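Local coordinates for single-stranded-DNA-specific exonuclease RecJ (Thermus thermophilus, PDB 2ZXR), which degrades single-stranded DNA exonucleolytically in the 5' to 3' direction, using divalent metal ions, and acts in DNA repair, at residues A549-P562 and F577-L591. Sequence-based numbering, arbitrary orientation.
Sequences ALARARLGEGVYVP and FRLLPPEEAGLWLGL
Val559 and Tyr560, in the short strand 558-560, bond in parallel to strands on both flanks, 578-579 and 587-588, in the five-stranded parallel sheet of RecJ's C-terminal domain, far from the metal site. The first pairing belongs to a right-handed beta-alpha-beta unit crossing over through helix 566-573, and shows how a short strand, next to the edge of the sheet, can divide its backbone polar groups between two neighbours. Val559 N gives a bond to Arg578 O (2.9 Å), and Leu580 N returns one to Val559 O. Tyr560 turns the other way: its N meets Leu587 O, while its O accepts from Leu589 N (2.9 Å). Helix 546-554 covers one face, where Ala553 CB sits over the Phe577 ring, Ala549 CB reaches Leu589 CD2, and Val559 CG1 presses tightly on Leu587 CD2 (3.2 Å). On the face bearing Tyr560 and Trp588, the tyrosine's CG stands anti to its own N (chi1 162°), which carries the ring between Pro582 and Pro562. The edge of the Tyr560 ring points at the face of the five-membered ring of Trp588, a T-shaped pair with planes at 71°, and Pro582 CB lies 3.8 Å from the Tyr560 ring centroid, almost directly above it.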
loop_
_atom_site.group_PDB
_atom_site.type_symbol
_atom_site.label_atom_id
_atom_site.label_comp_id
_atom_site.label_asym_id
_atom_site.label_seq_id
_atom_site.Cartn_x
_atom_site.Cartn_y
_atom_site.Cartn_z
ATOM N N ALA A 549 2.374 42.562 -0.750
ATOM C CA ALA A 549 2.519 42.970 0.637
ATOM C C ALA A 549 3.146 44.360 0.780
ATOM O O ALA A 549 2.696 45.169 1.599
ATOM C CB ALA A 549 3.354 41.934 1.418
ATOM N N LEU A 550 4.190 44.619 -0.004
ATOM C CA LEU A 550 4.888 45.894 0.068
ATOM C C LEU A 550 4.016 47.040 -0.407
ATOM O O LEU A 550 4.095 48.132 0.133
ATOM C CB LEU A 550 6.205 45.836 -0.733
ATOM C CG LEU A 550 7.283 44.941 -0.098
ATOM C CD1 LEU A 550 8.433 44.739 -1.069
ATOM C CD2 LEU A 550 7.767 45.545 1.215
ATOM N N ALA A 551 3.177 46.787 -1.403
ATOM C CA ALA A 551 2.279 47.827 -1.905
ATOM C C ALA A 551 1.336 48.257 -0.778
ATOM O O ALA A 551 1.141 49.445 -0.540
ATOM C CB ALA A 551 1.459 47.312 -3.103
ATOM N N ARG A 552 0.773 47.282 -0.065
ATOM C CA ARG A 552 -0.148 47.589 1.023
ATOM C C ARG A 552 0.554 48.266 2.191
ATOM O O ARG A 552 -0.018 49.133 2.853
ATOM C CB ARG A 552 -0.874 46.317 1.459
ATOM C CG ARG A 552 -1.898 45.875 0.419
ATOM C CD ARG A 552 -2.375 44.409 0.564
ATOM N NE ARG A 552 -2.920 44.093 1.878
ATOM C CZ ARG A 552 -3.511 42.939 2.203
ATOM N NH1 ARG A 552 -3.964 42.755 3.444
ATOM N NH2 ARG A 552 -3.674 41.972 1.295
ATOM N N ALA A 553 1.801 47.895 2.437
ATOM C CA ALA A 553 2.543 48.492 3.527
ATOM C C ALA A 553 2.870 49.956 3.209
ATOM O O ALA A 553 2.926 50.787 4.098
ATOM C CB ALA A 553 3.834 47.714 3.771
ATOM N N ARG A 554 3.105 50.262 1.942
ATOM C CA ARG A 554 3.427 51.626 1.569
ATOM C C ARG A 554 2.191 52.499 1.633
ATOM O O ARG A 554 2.291 53.711 1.817
ATOM C CB ARG A 554 4.065 51.654 0.179
ATOM C CG ARG A 554 5.501 51.145 0.227
ATOM C CD ARG A 554 6.255 51.357 -1.061
ATOM N NE ARG A 554 5.766 50.485 -2.116
ATOM C CZ ARG A 554 6.471 49.490 -2.653
ATOM N NH1 ARG A 554 7.706 49.241 -2.230
ATOM N NH2 ARG A 554 5.937 48.747 -3.618
ATOM N N LEU A 555 1.032 51.856 1.504
ATOM C CA LEU A 555 -0.266 52.502 1.563
ATOM C C LEU A 555 -0.664 52.760 3.025
ATOM O O LEU A 555 -1.668 53.422 3.295
ATOM C CB LEU A 555 -1.310 51.612 0.866
ATOM C CG LEU A 555 -1.823 51.935 -0.552
ATOM C CD1 LEU A 555 -0.798 52.691 -1.361
ATOM C CD2 LEU A 555 -2.202 50.656 -1.246
ATOM N N GLY A 556 0.109 52.228 3.971
ATOM C CA GLY A 556 -0.203 52.456 5.374
ATOM C C GLY A 556 -0.849 51.336 6.178
ATOM O O GLY A 556 -1.263 51.559 7.311
ATOM N N GLU A 557 -0.941 50.133 5.621
ATOM C CA GLU A 557 -1.531 49.015 6.346
ATOM C C GLU A 557 -0.671 48.678 7.573
ATOM O O GLU A 557 0.556 48.680 7.502
ATOM C CB GLU A 557 -1.647 47.786 5.426
ATOM C CG GLU A 557 -2.441 46.617 6.028
ATOM C CD GLU A 557 -2.869 45.567 4.989
ATOM O OE1 GLU A 557 -3.106 45.929 3.809
ATOM O OE2 GLU A 557 -2.992 44.380 5.360
ATOM N N GLY A 558 -1.314 48.438 8.709
ATOM C CA GLY A 558 -0.559 48.073 9.891
ATOM C C GLY A 558 0.252 46.832 9.529
ATOM O O GLY A 558 -0.314 45.854 9.034
ATOM N N VAL A 559 1.564 46.886 9.758
ATOM C CA VAL A 559 2.453 45.785 9.412
ATOM C C VAL A 559 3.564 45.436 10.392
ATOM O O VAL A 559 4.085 46.294 11.120
ATOM C CB VAL A 559 3.133 46.027 8.058
ATOM C CG1 VAL A 559 2.085 46.203 6.998
ATOM C CG2 VAL A 559 4.024 47.256 8.124
ATOM N N TYR A 560 3.938 44.161 10.360
ATOM C CA TYR A 560 4.995 43.640 11.196
ATOM C C TYR A 560 6.190 43.206 10.361
ATOM O O TYR A 560 6.041 42.493 9.370
ATOM C CB TYR A 560 4.474 42.462 12.029
ATOM C CG TYR A 560 5.558 41.572 12.615
ATOM C CD1 TYR A 560 5.768 40.287 12.108
ATOM C CD2 TYR A 560 6.365 42.009 13.679
ATOM C CE1 TYR A 560 6.749 39.443 12.642
ATOM C CE2 TYR A 560 7.360 41.176 14.224
ATOM C CZ TYR A 560 7.541 39.890 13.696
ATOM O OH TYR A 560 8.501 39.043 14.201
ATOM N N VAL A 561 7.368 43.680 10.752
ATOM C CA VAL A 561 8.627 43.320 10.105
ATOM C C VAL A 561 9.478 42.824 11.278
ATOM O O VAL A 561 9.744 43.575 12.228
ATOM C CB VAL A 561 9.351 44.540 9.468
ATOM C CG1 VAL A 561 10.671 44.094 8.840
ATOM C CG2 VAL A 561 8.474 45.188 8.415
ATOM N N PRO A 562 9.907 41.555 11.241
ATOM C CA PRO A 562 10.724 41.010 12.338
ATOM C C PRO A 562 12.044 41.731 12.630
ATOM O O PRO A 562 12.687 42.265 11.723
ATOM C CB PRO A 562 10.937 39.549 11.925
ATOM C CG PRO A 562 10.841 39.588 10.448
ATOM C CD PRO A 562 9.699 40.552 10.187
ATOM N N PHE A 577 6.435 52.887 7.110
ATOM C CA PHE A 577 5.447 51.824 7.322
ATOM C C PHE A 577 4.835 51.984 8.701
ATOM O O PHE A 577 5.489 52.466 9.629
ATOM C CB PHE A 577 6.079 50.422 7.250
ATOM C CG PHE A 577 6.501 49.997 5.871
ATOM C CD1 PHE A 577 6.876 48.676 5.634
ATOM C CD2 PHE A 577 6.512 50.899 4.811
ATOM C CE1 PHE A 577 7.252 48.254 4.366
ATOM C CE2 PHE A 577 6.886 50.494 3.537
ATOM C CZ PHE A 577 7.257 49.166 3.311
ATOM N N ARG A 578 3.577 51.578 8.831
ATOM C CA ARG A 578 2.896 51.628 10.111
ATOM C C ARG A 578 3.278 50.314 10.840
ATOM O O ARG A 578 2.519 49.338 10.854
ATOM C CB ARG A 578 1.371 51.732 9.902
ATOM C CG ARG A 578 0.564 51.836 11.194
ATOM C CD ARG A 578 -0.971 51.802 10.978
ATOM N NE ARG A 578 -1.640 51.510 12.239
ATOM C CZ ARG A 578 -2.758 50.802 12.380
ATOM N NH1 ARG A 578 -3.253 50.605 13.598
ATOM N NH2 ARG A 578 -3.387 50.287 11.324
ATOM N N LEU A 579 4.479 50.309 11.420
ATOM C CA LEU A 579 5.016 49.154 12.151
ATOM C C LEU A 579 4.256 48.790 13.409
ATOM O O LEU A 579 3.947 49.652 14.235
ATOM C CB LEU A 579 6.470 49.383 12.527
ATOM C CG LEU A 579 7.483 49.213 11.400
ATOM C CD1 LEU A 579 7.338 47.806 10.822
ATOM C CD2 LEU A 579 7.253 50.276 10.320
ATOM N N LEU A 580 3.978 47.495 13.550
ATOM C CA LEU A 580 3.249 46.961 14.690
ATOM C C LEU A 580 3.803 45.600 15.108
ATOM O O LEU A 580 4.535 44.949 14.357
ATOM C CB LEU A 580 1.762 46.793 14.327
ATOM C CG LEU A 580 0.851 47.999 14.058
ATOM C CD1 LEU A 580 -0.446 47.492 13.447
ATOM C CD2 LEU A 580 0.549 48.771 15.371
ATOM N N PRO A 581 3.477 45.162 16.332
ATOM C CA PRO A 581 3.944 43.859 16.814
ATOM C C PRO A 581 3.021 42.832 16.140
ATOM O O PRO A 581 1.830 43.102 15.920
ATOM C CB PRO A 581 3.725 43.958 18.318
ATOM C CG PRO A 581 2.484 44.788 18.405
ATOM C CD PRO A 581 2.737 45.880 17.388
ATOM N N PRO A 582 3.552 41.644 15.823
ATOM C CA PRO A 582 2.806 40.564 15.159
ATOM C C PRO A 582 1.404 40.241 15.685
ATOM O O PRO A 582 0.489 39.969 14.904
ATOM C CB PRO A 582 3.760 39.376 15.260
ATOM C CG PRO A 582 4.518 39.659 16.560
ATOM C CD PRO A 582 4.811 41.136 16.406
ATOM N N GLU A 583 1.226 40.264 17.000
ATOM C CA GLU A 583 -0.082 39.957 17.571
ATOM C C GLU A 583 -1.123 41.036 17.215
ATOM O O GLU A 583 -2.328 40.846 17.430
ATOM C CB GLU A 583 0.016 39.801 19.096
ATOM C CG GLU A 583 0.395 41.087 19.812
ATOM C CD GLU A 583 1.894 41.298 19.912
ATOM O OE1 GLU A 583 2.655 40.711 19.105
ATOM O OE2 GLU A 583 2.307 42.075 20.806
ATOM N N GLU A 584 -0.688 42.173 16.682
ATOM C CA GLU A 584 -1.698 43.152 16.306
ATOM C C GLU A 584 -1.710 43.514 14.817
ATOM O O GLU A 584 -2.720 43.986 14.311
ATOM C CB GLU A 584 -1.642 44.403 17.205
ATOM C CG GLU A 584 -0.486 45.338 17.018
ATOM C CD GLU A 584 -0.370 46.308 18.205
ATOM O OE1 GLU A 584 0.110 47.449 18.016
ATOM O OE2 GLU A 584 -0.755 45.912 19.333
ATOM N N ALA A 585 -0.611 43.284 14.113
ATOM C CA ALA A 585 -0.588 43.552 12.677
ATOM C C ALA A 585 -1.285 42.404 11.909
ATOM O O ALA A 585 -1.028 41.225 12.163
ATOM C CB ALA A 585 0.837 43.668 12.200
ATOM N N GLY A 586 -2.162 42.751 10.979
ATOM C CA GLY A 586 -2.806 41.733 10.170
ATOM C C GLY A 586 -1.965 41.388 8.933
ATOM O O GLY A 586 -2.358 40.549 8.109
ATOM N N LEU A 587 -0.808 42.041 8.784
ATOM C CA LEU A 587 0.076 41.793 7.638
ATOM C C LEU A 587 1.507 41.591 8.124
ATOM O O LEU A 587 2.018 42.409 8.889
ATOM C CB LEU A 587 0.048 42.982 6.675
ATOM C CG LEU A 587 0.924 42.805 5.442
ATOM C CD1 LEU A 587 0.242 41.781 4.515
ATOM C CD2 LEU A 587 1.129 44.140 4.721
ATOM N N TRP A 588 2.160 40.518 7.683
ATOM C CA TRP A 588 3.534 40.247 8.129
ATOM C C TRP A 588 4.473 40.197 6.950
ATOM O O TRP A 588 4.109 39.715 5.873
ATOM C CB TRP A 588 3.623 38.899 8.884
ATOM C CG TRP A 588 2.840 38.778 10.191
ATOM C CD1 TRP A 588 2.173 39.772 10.863
ATOM C CD2 TRP A 588 2.696 37.593 10.994
ATOM N NE1 TRP A 588 1.624 39.276 12.037
ATOM C CE2 TRP A 588 1.930 37.943 12.135
ATOM C CE3 TRP A 588 3.138 36.272 10.859
ATOM C CZ2 TRP A 588 1.598 37.013 13.130
ATOM C CZ3 TRP A 588 2.806 35.345 11.858
ATOM C CH2 TRP A 588 2.046 35.725 12.971
ATOM N N LEU A 589 5.689 40.687 7.145
ATOM C CA LEU A 589 6.674 40.682 6.077
ATOM C C LEU A 589 7.780 39.696 6.420
ATOM O O LEU A 589 8.791 39.624 5.738
ATOM C CB LEU A 589 7.264 42.078 5.910
ATOM C CG LEU A 589 6.276 43.171 5.519
ATOM C CD1 LEU A 589 7.017 44.502 5.368
ATOM C CD2 LEU A 589 5.593 42.798 4.208
ATOM N N GLY A 590 7.579 38.948 7.499
ATOM C CA GLY A 590 8.572 37.998 7.929
ATOM C C GLY A 590 7.927 37.157 8.999
ATOM O O GLY A 590 6.741 37.338 9.311
ATOM N N LEU A 591 8.713 36.252 9.573
ATOM C CA LEU A 591 8.214 35.334 10.578
ATOM C C LEU A 591 8.566 35.737 12.002
ATOM O O LEU A 591 9.719 36.050 12.298
ATOM C CB LEU A 591 8.778 33.923 10.306
ATOM C CG LEU A 591 8.642 33.407 8.874
ATOM C CD1 LEU A 591 9.198 31.991 8.771
ATOM C CD2 LEU A 591 7.185 33.431 8.472
HETATM O O HOH W 1 2.419 50.447 6.507
HETATM O O HOH W 2 -3.771 51.156 8.967
HETATM O O HOH W 3 -2.818 45.294 9.635
HETATM O O HOH W 4 6.692 45.438 13.361
#